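Local coordinates for putative GH105 family protein (Salmonella enterica subsp. enterica serovar Paratyphi A, PDB 3QWT) that is of unproven function but, as a possible GH105 member with an alpha/alpha-toroid fold, probably releases unsaturated sugar residues from oligosaccharides by hydrolysis, at residues K107-M112 with M153-L158; Q164-D169 with W217-H222; S278-T283 with S295-F300. One frame throughout, in Å; residues are numbered along the deposited sequence.

Contact 1 of 3, residues K107-M112 with M153-L158; sequences KNVNTM and MQHITL. With GOL (glycerol), chain F.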
ATOM      1  N   LYS A 107     -24.217  10.157  33.049  1.00 31.72           N
ATOM      2  CA  LYS A 107     -23.973  10.352  31.624  1.00 36.13           C
ATOM      3  C   LYS A 107     -25.210  10.789  30.842  1.00 35.97           C
ATOM      4  O   LYS A 107     -26.287  10.214  30.981  1.00 35.64           O
ATOM      5  CB  LYS A 107     -23.399   9.076  30.998  1.00 31.24           C
ATOM      6  CG  LYS A 107     -22.043   8.643  31.574  1.00 34.68           C
ATOM      7  CD  LYS A 107     -21.413   7.528  30.724  1.00 29.73           C
ATOM      8  CE  LYS A 107     -20.133   6.990  31.357  1.00 30.50           C
ATOM      9  NZ  LYS A 107     -20.430   6.197  32.598  1.00 35.49           N
ATOM     10  N   ASN A 108     -25.029  11.806  30.009  1.00 33.10           N
ATOM     11  CA  ASN A 108     -26.082  12.297  29.130  1.00 36.78           C
ATOM     12  C   ASN A 108     -25.496  13.223  28.069  1.00 36.72           C
ATOM     13  O   ASN A 108     -24.295  13.509  28.086  1.00 37.29           O
ATOM     14  CB  ASN A 108     -27.168  13.021  29.930  1.00 39.09           C
ATOM     15  CG  ASN A 108     -26.621  14.186  30.731  1.00 42.12           C
ATOM     16  OD1 ASN A 108     -26.096  15.155  30.168  1.00 40.45           O
ATOM     17  ND2 ASN A 108     -26.746  14.103  32.057  1.00 44.18           N
ATOM     18  N   VAL A 109     -26.344  13.713  27.166  1.00 38.66           N
ATOM     19  CA  VAL A 109     -25.872  14.504  26.030  1.00 29.57           C
ATOM     20  C   VAL A 109     -25.008  15.670  26.499  1.00 31.36           C
ATOM     21  O   VAL A 109     -24.021  16.009  25.856  1.00 29.84           O
ATOM     22  CB  VAL A 109     -27.035  14.991  25.130  1.00 30.16           C
ATOM     23  CG1 VAL A 109     -27.891  16.052  25.836  1.00 34.51           C
ATOM     24  CG2 VAL A 109     -26.499  15.543  23.819  1.00 24.36           C
ATOM     25  N   ASN A 110     -25.372  16.256  27.640  1.00 32.40           N
ATOM     26  CA  ASN A 110     -24.694  17.461  28.156  1.00 32.25           C
ATOM     27  C   ASN A 110     -23.441  17.243  28.997  1.00 33.72           C
ATOM     28  O   ASN A 110     -22.432  17.931  28.817  1.00 34.86           O
ATOM     29  CB  ASN A 110     -25.671  18.341  28.923  1.00 24.11           C
ATOM     30  CG  ASN A 110     -26.725  18.964  28.007  1.00 33.37           C
ATOM     31  OD1 ASN A 110     -26.449  19.246  26.844  1.00 27.85           O
ATOM     32  ND2 ASN A 110     -27.932  19.173  28.532  1.00 28.53           N
ATOM     33  N   THR A 111     -23.492  16.296  29.919  1.00 28.79           N
ATOM     34  CA  THR A 111     -22.316  16.031  30.745  1.00 23.05           C
ATOM     35  C   THR A 111     -21.139  15.458  29.912  1.00 27.70           C
ATOM     36  O   THR A 111     -20.009  15.343  30.398  1.00 26.81           O
ATOM     37  CB  THR A 111     -22.673  15.106  31.913  1.00 24.07           C
ATOM     38  OG1 THR A 111     -23.204  13.875  31.404  1.00 30.12           O
ATOM     39  CG2 THR A 111     -23.712  15.782  32.845  1.00 23.78           C
HETATM   40  N   MSE A 112     -21.415  15.139  28.653  1.00 33.77           N
HETATM   41  CA  MSE A 112     -20.406  14.656  27.697  1.00 32.52           C
HETATM   42  C   MSE A 112     -19.451  15.765  27.248  1.00 30.02           C
HETATM   43  O   MSE A 112     -18.255  15.522  27.043  1.00 32.32           O
HETATM   44  CB  MSE A 112     -21.113  14.038  26.469  1.00 31.59           C
HETATM   45  CG  MSE A 112     -20.205  13.618  25.313  1.00 29.01           C
HETATM   46 SE   MSE A 112     -19.206  11.937  25.661  0.71 49.43          SE
HETATM   47  CE  MSE A 112     -20.697  10.784  25.935  1.00 25.71           C
HETATM   48  N   MSE A 153     -29.346  10.358  17.712  1.00 32.24           N
HETATM   49  CA  MSE A 153     -29.006  10.561  19.114  1.00 30.40           C
HETATM   50  C   MSE A 153     -30.115  11.331  19.830  1.00 33.51           C
HETATM   51  O   MSE A 153     -30.527  12.411  19.391  1.00 36.30           O
HETATM   52  CB  MSE A 153     -27.681  11.285  19.240  1.00 23.59           C
HETATM   53  CG  MSE A 153     -26.516  10.394  18.847  1.00 31.95           C
HETATM   54 SE   MSE A 153     -24.847  11.195  19.391  0.74 39.16          SE
HETATM   55  CE  MSE A 153     -23.721   9.603  19.398  1.00 25.60           C
ATOM     56  N   GLN A 154     -30.622  10.757  20.914  1.00 29.59           N
ATOM     57  CA  GLN A 154     -31.711  11.389  21.633  1.00 35.61           C
ATOM     58  C   GLN A 154     -31.127  12.423  22.583  1.00 39.21           C
ATOM     59  O   GLN A 154     -30.185  12.127  23.317  1.00 39.11           O
ATOM     60  CB  GLN A 154     -32.527  10.350  22.391  1.00 37.45           C
ATOM     61  CG  GLN A 154     -33.658  10.933  23.215  1.00 35.65           C
ATOM     62  CD  GLN A 154     -34.557   9.854  23.753  1.00 40.48           C
ATOM     63  OE1 GLN A 154     -35.154   9.077  22.990  1.00 37.84           O
ATOM     64  NE2 GLN A 154     -34.649   9.776  25.074  1.00 42.74           N
ATOM     65  N   HIS A 155     -31.656  13.644  22.547  1.00 35.96           N
ATOM     66  CA  HIS A 155     -31.126  14.690  23.413  1.00 36.33           C
ATOM     67  C   HIS A 155     -31.522  14.453  24.871  1.00 43.93           C
ATOM     68  O   HIS A 155     -32.305  15.220  25.439  1.00 41.94           O
ATOM     69  CB  HIS A 155     -31.564  16.087  22.953  1.00 33.68           C
ATOM     70  CG  HIS A 155     -30.821  17.199  23.628  1.00 38.08           C
ATOM     71  ND1 HIS A 155     -29.584  17.636  23.197  1.00 41.64           N
ATOM     72  CD2 HIS A 155     -31.124  17.946  24.715  1.00 33.47           C
ATOM     73  CE1 HIS A 155     -29.169  18.618  23.980  1.00 40.24           C
ATOM     74  NE2 HIS A 155     -30.085  18.824  24.910  1.00 36.68           N
ATOM     75  N   ILE A 156     -30.980  13.389  25.472  1.00 40.81           N
ATOM     76  CA  ILE A 156     -31.249  13.093  26.869  1.00 33.76           C
ATOM     77  C   ILE A 156     -30.349  13.893  27.809  1.00 37.69           C
ATOM     78  O   ILE A 156     -29.143  14.011  27.616  1.00 36.75           O
ATOM     79  CB  ILE A 156     -31.159  11.588  27.198  1.00 35.97           C
ATOM     80  CG1 ILE A 156     -31.582  11.341  28.651  1.00 31.53           C
ATOM     81  CG2 ILE A 156     -29.756  11.080  26.994  1.00 39.07           C
ATOM     82  CD1 ILE A 156     -31.556   9.880  29.045  1.00 30.57           C
ATOM     83  N   THR A 157     -30.965  14.406  28.859  1.00 32.31           N
ATOM     84  CA  THR A 157     -30.375  15.435  29.691  1.00 37.69           C
ATOM     85  C   THR A 157     -30.254  14.988  31.159  1.00 42.22           C
ATOM     86  O   THR A 157     -30.707  13.899  31.512  1.00 47.52           O
ATOM     87  CB  THR A 157     -31.247  16.685  29.512  1.00 42.17           C
ATOM     88  OG1 THR A 157     -30.750  17.426  28.390  1.00 51.95           O
ATOM     89  CG2 THR A 157     -31.322  17.547  30.743  1.00 42.24           C
ATOM     90  N   LEU A 158     -29.614  15.794  32.004  1.00 42.46           N
ATOM     91  CA  LEU A 158     -29.581  15.502  33.437  1.00 42.37           C
ATOM     92  C   LEU A 158     -31.007  15.412  33.966  1.00 46.40           C
ATOM     93  O   LEU A 158     -31.308  14.598  34.847  1.00 47.48           O
ATOM     94  CB  LEU A 158     -28.833  16.595  34.208  1.00 38.41           C
ATOM     95  CG  LEU A 158     -27.311  16.512  34.354  1.00 44.17           C
ATOM     96  CD1 LEU A 158     -26.744  17.856  34.772  1.00 38.57           C
ATOM     97  CD2 LEU A 158     -26.911  15.439  35.368  1.00 41.10           C
TER
HETATM   98  C1  GOL F 380     -29.334  22.952  27.070  1.00 55.90           C
HETATM   99  O1  GOL F 380     -30.668  23.403  27.285  1.00 58.65           O
HETATM  100  C2  GOL F 380     -29.344  21.745  26.128  1.00 49.09           C
HETATM  101  O2  GOL F 380     -29.850  20.628  26.832  1.00 42.97           O
HETATM  102  C3  GOL F 380     -27.922  21.417  25.669  1.00 53.26           C
HETATM  103  O3  GOL F 380     -27.051  22.491  25.978  1.00 56.25           O
HETATM  104  O   HOH W   1     -28.504  18.191  31.583  1.00 53.33           O

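Contact 2 of 3, residues Q164-D169 with W217-H222; sequences QQMWDD and WSYDGH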
ATOM      1  N   GLN A 164     -37.535  10.495  22.071  1.00 37.43           N
ATOM      2  CA  GLN A 164     -37.707  10.705  20.630  1.00 37.61           C
ATOM      3  C   GLN A 164     -37.296  12.081  20.091  1.00 37.95           C
ATOM      4  O   GLN A 164     -37.566  12.378  18.932  1.00 31.31           O
ATOM      5  CB  GLN A 164     -39.159  10.427  20.228  1.00 35.39           C
ATOM      6  CG  GLN A 164     -39.554   8.969  20.312  1.00 36.02           C
ATOM      7  CD  GLN A 164     -38.983   8.145  19.173  1.00 41.15           C
ATOM      8  OE1 GLN A 164     -37.837   8.330  18.761  1.00 44.36           O
ATOM      9  NE2 GLN A 164     -39.789   7.237  18.649  1.00 46.25           N
ATOM     10  N   GLN A 165     -36.654  12.912  20.911  1.00 40.24           N
ATOM     11  CA  GLN A 165     -36.275  14.266  20.479  1.00 37.21           C
ATOM     12  C   GLN A 165     -34.815  14.366  20.045  1.00 38.00           C
ATOM     13  O   GLN A 165     -33.928  13.712  20.637  1.00 33.32           O
ATOM     14  CB  GLN A 165     -36.495  15.294  21.596  1.00 29.27           C
ATOM     15  CG  GLN A 165     -37.916  15.463  22.076  1.00 37.93           C
ATOM     16  CD  GLN A 165     -38.004  16.526  23.173  1.00 39.51           C
ATOM     17  OE1 GLN A 165     -37.165  17.424  23.237  1.00 42.46           O
ATOM     18  NE2 GLN A 165     -39.010  16.423  24.037  1.00 34.48           N
HETATM   19  N   MSE A 166     -34.583  15.206  19.029  1.00 36.75           N
HETATM   20  CA  MSE A 166     -33.240  15.579  18.568  1.00 35.74           C
HETATM   21  C   MSE A 166     -33.103  17.108  18.617  1.00 37.62           C
HETATM   22  O   MSE A 166     -33.998  17.829  18.169  1.00 37.72           O
HETATM   23  CB  MSE A 166     -32.995  15.070  17.145  1.00 35.83           C
HETATM   24  CG  MSE A 166     -32.939  13.547  17.020  1.00 36.71           C
HETATM   25 SE   MSE A 166     -32.623  12.825  15.210  0.75 46.79          SE
HETATM   26  CE  MSE A 166     -30.783  13.452  14.872  1.00 21.35           C
ATOM     27  N   TRP A 167     -32.002  17.606  19.173  1.00 34.87           N
ATOM     28  CA  TRP A 167     -31.804  19.060  19.263  1.00 36.39           C
ATOM     29  C   TRP A 167     -30.533  19.505  18.555  1.00 35.12           C
ATOM     30  O   TRP A 167     -29.575  18.730  18.450  1.00 28.58           O
ATOM     31  CB  TRP A 167     -31.684  19.515  20.727  1.00 35.46           C
ATOM     32  CG  TRP A 167     -32.850  19.217  21.611  1.00 36.24           C
ATOM     33  CD1 TRP A 167     -33.863  18.345  21.372  1.00 37.67           C
ATOM     34  CD2 TRP A 167     -33.112  19.798  22.893  1.00 33.53           C
ATOM     35  NE1 TRP A 167     -34.741  18.342  22.429  1.00 41.32           N
ATOM     36  CE2 TRP A 167     -34.299  19.221  23.379  1.00 35.81           C
ATOM     37  CE3 TRP A 167     -32.454  20.749  23.676  1.00 36.26           C
ATOM     38  CZ2 TRP A 167     -34.857  19.572  24.615  1.00 41.17           C
ATOM     39  CZ3 TRP A 167     -33.000  21.091  24.910  1.00 41.67           C
ATOM     40  CH2 TRP A 167     -34.196  20.506  25.362  1.00 39.72           C
ATOM     41  N   ASP A 168     -30.504  20.766  18.120  1.00 25.15           N
ATOM     42  CA  ASP A 168     -29.253  21.381  17.661  1.00 27.64           C
ATOM     43  C   ASP A 168     -28.076  21.081  18.612  1.00 26.27           C
ATOM     44  O   ASP A 168     -27.007  20.680  18.181  1.00 33.98           O
ATOM     45  CB  ASP A 168     -29.397  22.899  17.593  1.00 22.41           C
ATOM     46  CG  ASP A 168     -30.592  23.355  16.744  1.00 34.70           C
ATOM     47  OD1 ASP A 168     -31.198  22.539  16.024  1.00 35.50           O
ATOM     48  OD2 ASP A 168     -30.922  24.550  16.794  1.00 40.61           O
ATOM     49  N   ASP A 169     -28.302  21.331  19.900  1.00 25.81           N
ATOM     50  CA  ASP A 169     -27.271  21.359  20.920  1.00 27.22           C
ATOM     51  C   ASP A 169     -26.481  20.033  20.952  1.00 32.84           C
ATOM     52  O   ASP A 169     -25.301  19.995  21.304  1.00 40.33           O
ATOM     53  CB  ASP A 169     -27.902  21.656  22.300  1.00 34.67           C
ATOM     54  CG  ASP A 169     -28.811  22.924  22.295  1.00 45.39           C
ATOM     55  OD1 ASP A 169     -28.488  23.923  22.986  1.00 40.44           O
ATOM     56  OD2 ASP A 169     -29.854  22.923  21.604  1.00 41.98           O
ATOM     57  N   TRP A 217     -36.533  18.698  17.057  1.00 34.02           N
ATOM     58  CA  TRP A 217     -37.327  17.763  16.267  1.00 31.83           C
ATOM     59  C   TRP A 217     -37.771  16.612  17.161  1.00 34.95           C
ATOM     60  O   TRP A 217     -37.003  16.128  18.003  1.00 35.72           O
ATOM     61  CB  TRP A 217     -36.497  17.200  15.101  1.00 27.27           C
ATOM     62  CG  TRP A 217     -37.085  15.956  14.487  1.00 29.63           C
ATOM     63  CD1 TRP A 217     -36.728  14.669  14.753  1.00 38.21           C
ATOM     64  CD2 TRP A 217     -38.137  15.887  13.519  1.00 31.97           C
ATOM     65  NE1 TRP A 217     -37.493  13.804  14.011  1.00 33.79           N
ATOM     66  CE2 TRP A 217     -38.369  14.530  13.251  1.00 35.94           C
ATOM     67  CE3 TRP A 217     -38.916  16.843  12.864  1.00 35.29           C
ATOM     68  CZ2 TRP A 217     -39.335  14.105  12.342  1.00 38.68           C
ATOM     69  CZ3 TRP A 217     -39.877  16.420  11.969  1.00 37.59           C
ATOM     70  CH2 TRP A 217     -40.080  15.065  11.716  1.00 34.94           C
ATOM     71  N   SER A 218     -38.996  16.150  16.966  1.00 32.36           N
ATOM     72  CA  SER A 218     -39.448  14.970  17.682  1.00 39.64           C
ATOM     73  C   SER A 218     -40.022  13.912  16.751  1.00 40.78           C
ATOM     74  O   SER A 218     -40.825  14.211  15.863  1.00 40.44           O
ATOM     75  CB  SER A 218     -40.481  15.331  18.745  1.00 42.40           C
ATOM     76  OG  SER A 218     -40.926  14.149  19.380  1.00 41.77           O
ATOM     77  N   TYR A 219     -39.609  12.670  16.964  1.00 31.06           N
ATOM     78  CA  TYR A 219     -40.136  11.573  16.170  1.00 34.28           C
ATOM     79  C   TYR A 219     -41.490  11.127  16.705  1.00 40.57           C
ATOM     80  O   TYR A 219     -42.188  10.328  16.083  1.00 44.94           O
ATOM     81  CB  TYR A 219     -39.153  10.409  16.123  1.00 35.07           C
ATOM     82  CG  TYR A 219     -38.119  10.541  15.018  1.00 34.00           C
ATOM     83  CD1 TYR A 219     -36.773  10.652  15.310  1.00 34.75           C
ATOM     84  CD2 TYR A 219     -38.501  10.552  13.687  1.00 32.97           C
ATOM     85  CE1 TYR A 219     -35.829  10.762  14.304  1.00 34.53           C
ATOM     86  CE2 TYR A 219     -37.571  10.658  12.678  1.00 35.77           C
ATOM     87  CZ  TYR A 219     -36.233  10.765  12.994  1.00 36.13           C
ATOM     88  OH  TYR A 219     -35.302  10.884  11.995  1.00 36.87           O
ATOM     89  N   ASP A 220     -41.859  11.653  17.864  1.00 38.03           N
ATOM     90  CA  ASP A 220     -43.185  11.423  18.384  1.00 43.18           C
ATOM     91  C   ASP A 220     -44.064  12.554  17.860  1.00 46.54           C
ATOM     92  O   ASP A 220     -44.239  13.576  18.510  1.00 43.91           O
ATOM     93  CB  ASP A 220     -43.152  11.368  19.905  1.00 53.66           C
ATOM     94  CG  ASP A 220     -44.535  11.281  20.516  1.00 65.14           C
ATOM     95  OD1 ASP A 220     -45.511  11.061  19.761  1.00 68.59           O
ATOM     96  OD2 ASP A 220     -44.644  11.433  21.752  1.00 67.71           O
ATOM     97  N   GLY A 221     -44.574  12.377  16.648  1.00 52.56           N
ATOM     98  CA  GLY A 221     -45.417  13.379  16.026  1.00 50.01           C
ATOM     99  C   GLY A 221     -44.743  14.022  14.829  1.00 46.02           C
ATOM    100  O   GLY A 221     -45.358  14.814  14.129  1.00 43.77           O
ATOM    101  N   HIS A 222     -43.477  13.687  14.598  1.00 41.74           N
ATOM    102  CA  HIS A 222     -42.737  14.261  13.479  1.00 45.36           C
ATOM    103  C   HIS A 222     -42.970  15.761  13.297  1.00 41.82           C
ATOM    104  O   HIS A 222     -43.478  16.195  12.265  1.00 35.24           O
ATOM    105  CB  HIS A 222     -43.080  13.529  12.180  1.00 52.43           C
ATOM    106  CG  HIS A 222     -42.706  12.082  12.197  1.00 49.03           C
ATOM    107  ND1 HIS A 222     -43.346  11.162  12.997  1.00 50.58           N
ATOM    108  CD2 HIS A 222     -41.743  11.399  11.532  1.00 47.53           C
ATOM    109  CE1 HIS A 222     -42.797   9.972  12.821  1.00 53.65           C
ATOM    110  NE2 HIS A 222     -41.823  10.089  11.935  1.00 48.07           N
TER

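Contact 3 of 3, residues S278-T283 with S295-F300; sequences SGLWHT and SATAGF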
ATOM      1  N   SER A 278     -26.392  46.450  15.230  1.00 52.49           N
ATOM      2  CA  SER A 278     -25.391  46.412  16.302  1.00 52.63           C
ATOM      3  C   SER A 278     -24.293  45.366  16.113  1.00 54.01           C
ATOM      4  O   SER A 278     -23.349  45.294  16.906  1.00 51.59           O
ATOM      5  CB  SER A 278     -26.080  46.146  17.630  1.00 48.78           C
ATOM      6  OG  SER A 278     -26.795  44.929  17.552  1.00 49.11           O
ATOM      7  N   GLY A 279     -24.419  44.553  15.068  1.00 51.95           N
ATOM      8  CA  GLY A 279     -23.494  43.462  14.838  1.00 46.71           C
ATOM      9  C   GLY A 279     -23.907  42.227  15.613  1.00 45.77           C
ATOM     10  O   GLY A 279     -23.286  41.171  15.493  1.00 42.05           O
ATOM     11  N   LEU A 280     -24.962  42.370  16.412  1.00 43.63           N
ATOM     12  CA  LEU A 280     -25.521  41.257  17.166  1.00 46.55           C
ATOM     13  C   LEU A 280     -26.704  40.635  16.435  1.00 51.05           C
ATOM     14  O   LEU A 280     -27.196  41.198  15.460  1.00 54.37           O
ATOM     15  CB  LEU A 280     -25.946  41.709  18.559  1.00 48.82           C
ATOM     16  CG  LEU A 280     -24.899  41.486  19.660  1.00 52.71           C
ATOM     17  CD1 LEU A 280     -23.711  42.447  19.547  1.00 49.35           C
ATOM     18  CD2 LEU A 280     -25.552  41.599  21.019  1.00 55.22           C
ATOM     19  N   TRP A 281     -27.147  39.472  16.907  1.00 45.85           N
ATOM     20  CA  TRP A 281     -28.299  38.789  16.320  1.00 46.93           C
ATOM     21  C   TRP A 281     -29.419  38.632  17.327  1.00 43.36           C
ATOM     22  O   TRP A 281     -29.153  38.457  18.517  1.00 39.91           O
ATOM     23  CB  TRP A 281     -27.913  37.392  15.830  1.00 39.61           C
ATOM     24  CG  TRP A 281     -27.282  37.370  14.514  1.00 43.62           C
ATOM     25  CD1 TRP A 281     -27.897  37.188  13.305  1.00 44.40           C
ATOM     26  CD2 TRP A 281     -25.891  37.515  14.244  1.00 47.18           C
ATOM     27  NE1 TRP A 281     -26.966  37.205  12.296  1.00 38.69           N
ATOM     28  CE2 TRP A 281     -25.726  37.404  12.845  1.00 45.04           C
ATOM     29  CE3 TRP A 281     -24.764  37.720  15.049  1.00 44.96           C
ATOM     30  CZ2 TRP A 281     -24.474  37.495  12.233  1.00 44.23           C
ATOM     31  CZ3 TRP A 281     -23.525  37.811  14.443  1.00 47.53           C
ATOM     32  CH2 TRP A 281     -23.390  37.701  13.047  1.00 46.46           C
ATOM     33  N   HIS A 282     -30.661  38.660  16.838  1.00 40.83           N
ATOM     34  CA  HIS A 282     -31.842  38.477  17.684  1.00 46.25           C
ATOM     35  C   HIS A 282     -32.007  37.028  18.182  1.00 48.72           C
ATOM     36  O   HIS A 282     -31.727  36.066  17.453  1.00 46.31           O
ATOM     37  CB  HIS A 282     -33.096  38.939  16.944  1.00 51.35           C
ATOM     38  CG  HIS A 282     -33.055  40.375  16.524  1.00 60.08           C
ATOM     39  ND1 HIS A 282     -33.407  41.410  17.368  1.00 64.80           N
ATOM     40  CD2 HIS A 282     -32.713  40.953  15.347  1.00 60.28           C
ATOM     41  CE1 HIS A 282     -33.284  42.559  16.729  1.00 59.32           C
ATOM     42  NE2 HIS A 282     -32.870  42.309  15.498  1.00 59.44           N
ATOM     43  N   THR A 283     -32.461  36.883  19.426  1.00 49.60           N
ATOM     44  CA  THR A 283     -32.537  35.577  20.079  1.00 48.98           C
ATOM     45  C   THR A 283     -33.513  34.659  19.349  1.00 55.89           C
ATOM     46  O   THR A 283     -33.339  33.434  19.323  1.00 59.49           O
ATOM     47  CB  THR A 283     -32.882  35.695  21.579  1.00 51.25           C
ATOM     48  OG1 THR A 283     -32.559  34.470  22.238  1.00 50.65           O
ATOM     49  CG2 THR A 283     -34.360  36.011  21.783  1.00 48.03           C
ATOM     50  N   SER A 295     -24.331  35.611  23.349  1.00 41.79           N
ATOM     51  CA  SER A 295     -23.569  34.372  23.323  1.00 41.29           C
ATOM     52  C   SER A 295     -23.737  33.674  21.975  1.00 43.24           C
ATOM     53  O   SER A 295     -22.768  33.173  21.400  1.00 40.41           O
ATOM     54  CB  SER A 295     -23.937  33.450  24.487  1.00 40.83           C
ATOM     55  OG  SER A 295     -25.272  32.981  24.405  1.00 40.94           O
ATOM     56  N   ALA A 296     -24.968  33.644  21.476  1.00 42.56           N
ATOM     57  CA  ALA A 296     -25.229  33.158  20.120  1.00 40.17           C
ATOM     58  C   ALA A 296     -24.396  33.977  19.145  1.00 36.15           C
ATOM     59  O   ALA A 296     -23.673  33.427  18.311  1.00 35.52           O
ATOM     60  CB  ALA A 296     -26.716  33.272  19.783  1.00 40.74           C
ATOM     61  N   THR A 297     -24.500  35.302  19.266  1.00 42.99           N
ATOM     62  CA  THR A 297     -23.706  36.226  18.456  1.00 41.31           C
ATOM     63  C   THR A 297     -22.213  35.847  18.470  1.00 42.06           C
ATOM     64  O   THR A 297     -21.550  35.879  17.435  1.00 44.77           O
ATOM     65  CB  THR A 297     -23.899  37.706  18.917  1.00 43.51           C
ATOM     66  OG1 THR A 297     -25.282  38.070  18.830  1.00 42.41           O
ATOM     67  CG2 THR A 297     -23.096  38.648  18.042  1.00 40.02           C
ATOM     68  N   ALA A 298     -21.688  35.477  19.637  1.00 41.65           N
ATOM     69  CA  ALA A 298     -20.275  35.130  19.742  1.00 38.68           C
ATOM     70  C   ALA A 298     -19.940  33.853  18.964  1.00 36.87           C
ATOM     71  O   ALA A 298     -18.898  33.765  18.313  1.00 40.42           O
ATOM     72  CB  ALA A 298     -19.854  34.994  21.201  1.00 40.66           C
ATOM     73  N   GLY A 299     -20.822  32.866  19.026  1.00 36.78           N
ATOM     74  CA  GLY A 299     -20.563  31.608  18.345  1.00 35.30           C
ATOM     75  C   GLY A 299     -20.565  31.872  16.856  1.00 39.30           C
ATOM     76  O   GLY A 299     -19.714  31.377  16.116  1.00 37.80           O
ATOM     77  N   PHE A 300     -21.527  32.686  16.432  1.00 39.14           N
ATOM     78  CA  PHE A 300     -21.650  33.083  15.045  1.00 39.11           C
ATOM     79  C   PHE A 300     -20.370  33.753  14.576  1.00 37.62           C
ATOM     80  O   PHE A 300     -19.815  33.399  13.543  1.00 38.08           O
ATOM     81  CB  PHE A 300     -22.827  34.031  14.897  1.00 41.86           C
ATOM     82  CG  PHE A 300     -24.159  33.356  14.998  1.00 43.19           C
ATOM     83  CD1 PHE A 300     -24.310  32.033  14.609  1.00 39.42           C
ATOM     84  CD2 PHE A 300     -25.267  34.046  15.469  1.00 43.05           C
ATOM     85  CE1 PHE A 300     -25.547  31.412  14.686  1.00 38.45           C
ATOM     86  CE2 PHE A 300     -26.507  33.430  15.547  1.00 39.06           C
ATOM     87  CZ  PHE A 300     -26.646  32.112  15.161  1.00 42.80           C
TER

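Contact 1 of 3, residues K107-M112 with M153-L158
V109 presses its CG1 methyl onto H155, 3.5 Å from the centre of the imidazole ring and almost on the ring normal, a CH-pi contact between two loops of the alpha/alpha toroid. A branched residue suits the place: chi1 of 69° puts CG1 between the backbone N and the carbonyl carbon and turns it over the ring. The same residue supplies the one direct hydrogen bond between 107-112 and 153-158, from V109 N to I156 O at 2.9 Å. Beside it, N108 turns its amide toward L158, the side chains crossing at a slant, with ND2 3.4 Å from L158 CG, and T111 CG2 touches the same leucine. Farther along, a water accepts from both N110 ND2 and L158 N, the latter at 2.7 Å.

A glycerol, probably left by crystallisation, sits at the edge of the imidazole. Its O2 takes a nearly straight bond from N110 ND2 (2.9 Å, 170°) and is hydrogen-bonded to H155 NE2 at 2.6 Å, where either could be the donor, so a hydroxyl is gripped by one residue of each loop; the glycerol is also hydrogen-bonded to T345 O.

The next shell holds these groups in place. T170 OG1 bonds H155 ND1 and fixes the ring's rotation, while W167 stacks on H155. N108 shapes its own loop through an Asx motif: asparagine is short enough for its side-chain oxygen to fold onto the backbone N-H three residues ahead. This bond, T111 N to N108 OD1, spans 2.9 Å, with the donor 39° above the carbonyl plane.

Contact 2 of 3, residues Q164-D169 with W217-H222
Three backbone hydrogen bonds join 164-169 to 217-222 as a short antiparallel pair. M166 and W217 form the hydrogen-bonded pair: M166 N gives to W217 O at 2.8 Å, and W217 N returns a bond to M166 O at 2.9 Å. Next comes the non-hydrogen-bonded pair Q165-S218, where Q165 CA lies 3.2 Å from W217 O, a CA-H...O contact. Y219 N then gives a nearly straight bond to Q164 O (2.9 Å, 172°) and extends the pairing beyond the strands.

Within each segment, side-chain bonds brace the backbone. W167 NE1 donates to Q165 OE1 at 2.7 Å, with the acceptor in the indole plane and the donor in the plane of the amide, so glutamine and tryptophan, two residues apart on one strand, hold each other's rotation. At the end of the other strand, S218 OG accepts from D220 N in an ST turn. Serine fits here because its side chain is short enough to keep the hydroxyl near the main chain, and chi1 of 178° sets OG beside the carbonyl carbon, where D220 N can meet it.

On the face bearing M166 and W217, the selenium of M166, a selenomethionine, approaches Y219 CE1 to 3.9 Å, an oblique Met-aromatic contact. W217 NE1 lies over the centre of the phenol ring, 3.2 Å above its plane. Q164 bends at chi2, setting OE1 3.6 Å from Y219 CB; D149 binds its NE2.

Helix 188-205 covers this face: M166 touches H201 and N204, W217 also packs on N204, and N204 bonds Y219 OH. From the end of strand 165-167 the chain passes into helix 170-184, while Q165 is backbone hydrogen-bonded to H155 of the neighbouring loop.

Contact 3 of 3, residues S278-T283 with S295-F300
W281 and F300 meet edge to face, with the edge of the phenyl directed at the indole. The five-membered ring of W281 and the ring of F300 have centroids 5.1 Å apart and planes inclined at 66°. F300 CD2 stands 3.6 Å above the indole plane, displaced toward the rim, and comes 3.7 Å from W281 CD2. The same phenylalanine brings its CB over the six-membered ring in a CH-pi contact, so one residue covers both halves of that face. With chi1 at -74°, F300 CG is anti to the carbonyl carbon, which carries the ring across the indole.

T297, one helical turn earlier, approaches the indole differently. Its CG2 methyl meets the benzo edge near the ring plane, 3.5 Å from W281 CE3, while its hydroxyl accepts from the backbone: W281 N to T297 OG1 is 3.0 Å and close to straight at 162°. Threonine suits this position by having one branch of each kind. OG1 also bonds E293 O, so two partners grip this buried hydroxyl. L280 crosses T297 at about a right angle, with CG 3.5 Å from OG1. Before it, G279 takes a positive phi that calls for glycine.

The polar end of the tryptophan is satisfied elsewhere, since NE1 bonds L271 O of helix 255-272. V320 and A324 of helix 318-330 also pack on W281, and F300 touches helix 231-248 through N234, S235 and T238. A loop residue thus wedges among helices and packs against helix 294-309, the helix to which its own loop leads: loop-on-helix packing between consecutive helices of the alpha/alpha toroid.

The three contacts follow one another along the chain, each closing before the next opens, and all belong to the GH88-type toroid. Contacts 1 and 2 are neighbours, with centres 14 Å apart, and they touch: H155 N probably bonds Q165 O and Q154 OE1 probably bonds Q164 N. The loop 153-158 is therefore bonded to the segment carrying strand 165-167 and lies against the strand pair 165-167 and 216-218, forming one unit of loops and short strands among helices 131-143, 170-184 and 188-205. Contact 3 lies about 25 Å from both, centre to centre, and across the chain's centre from contact 1. It is loop-on-helix packing, whereas contacts 1 and 2 join loops and short strands.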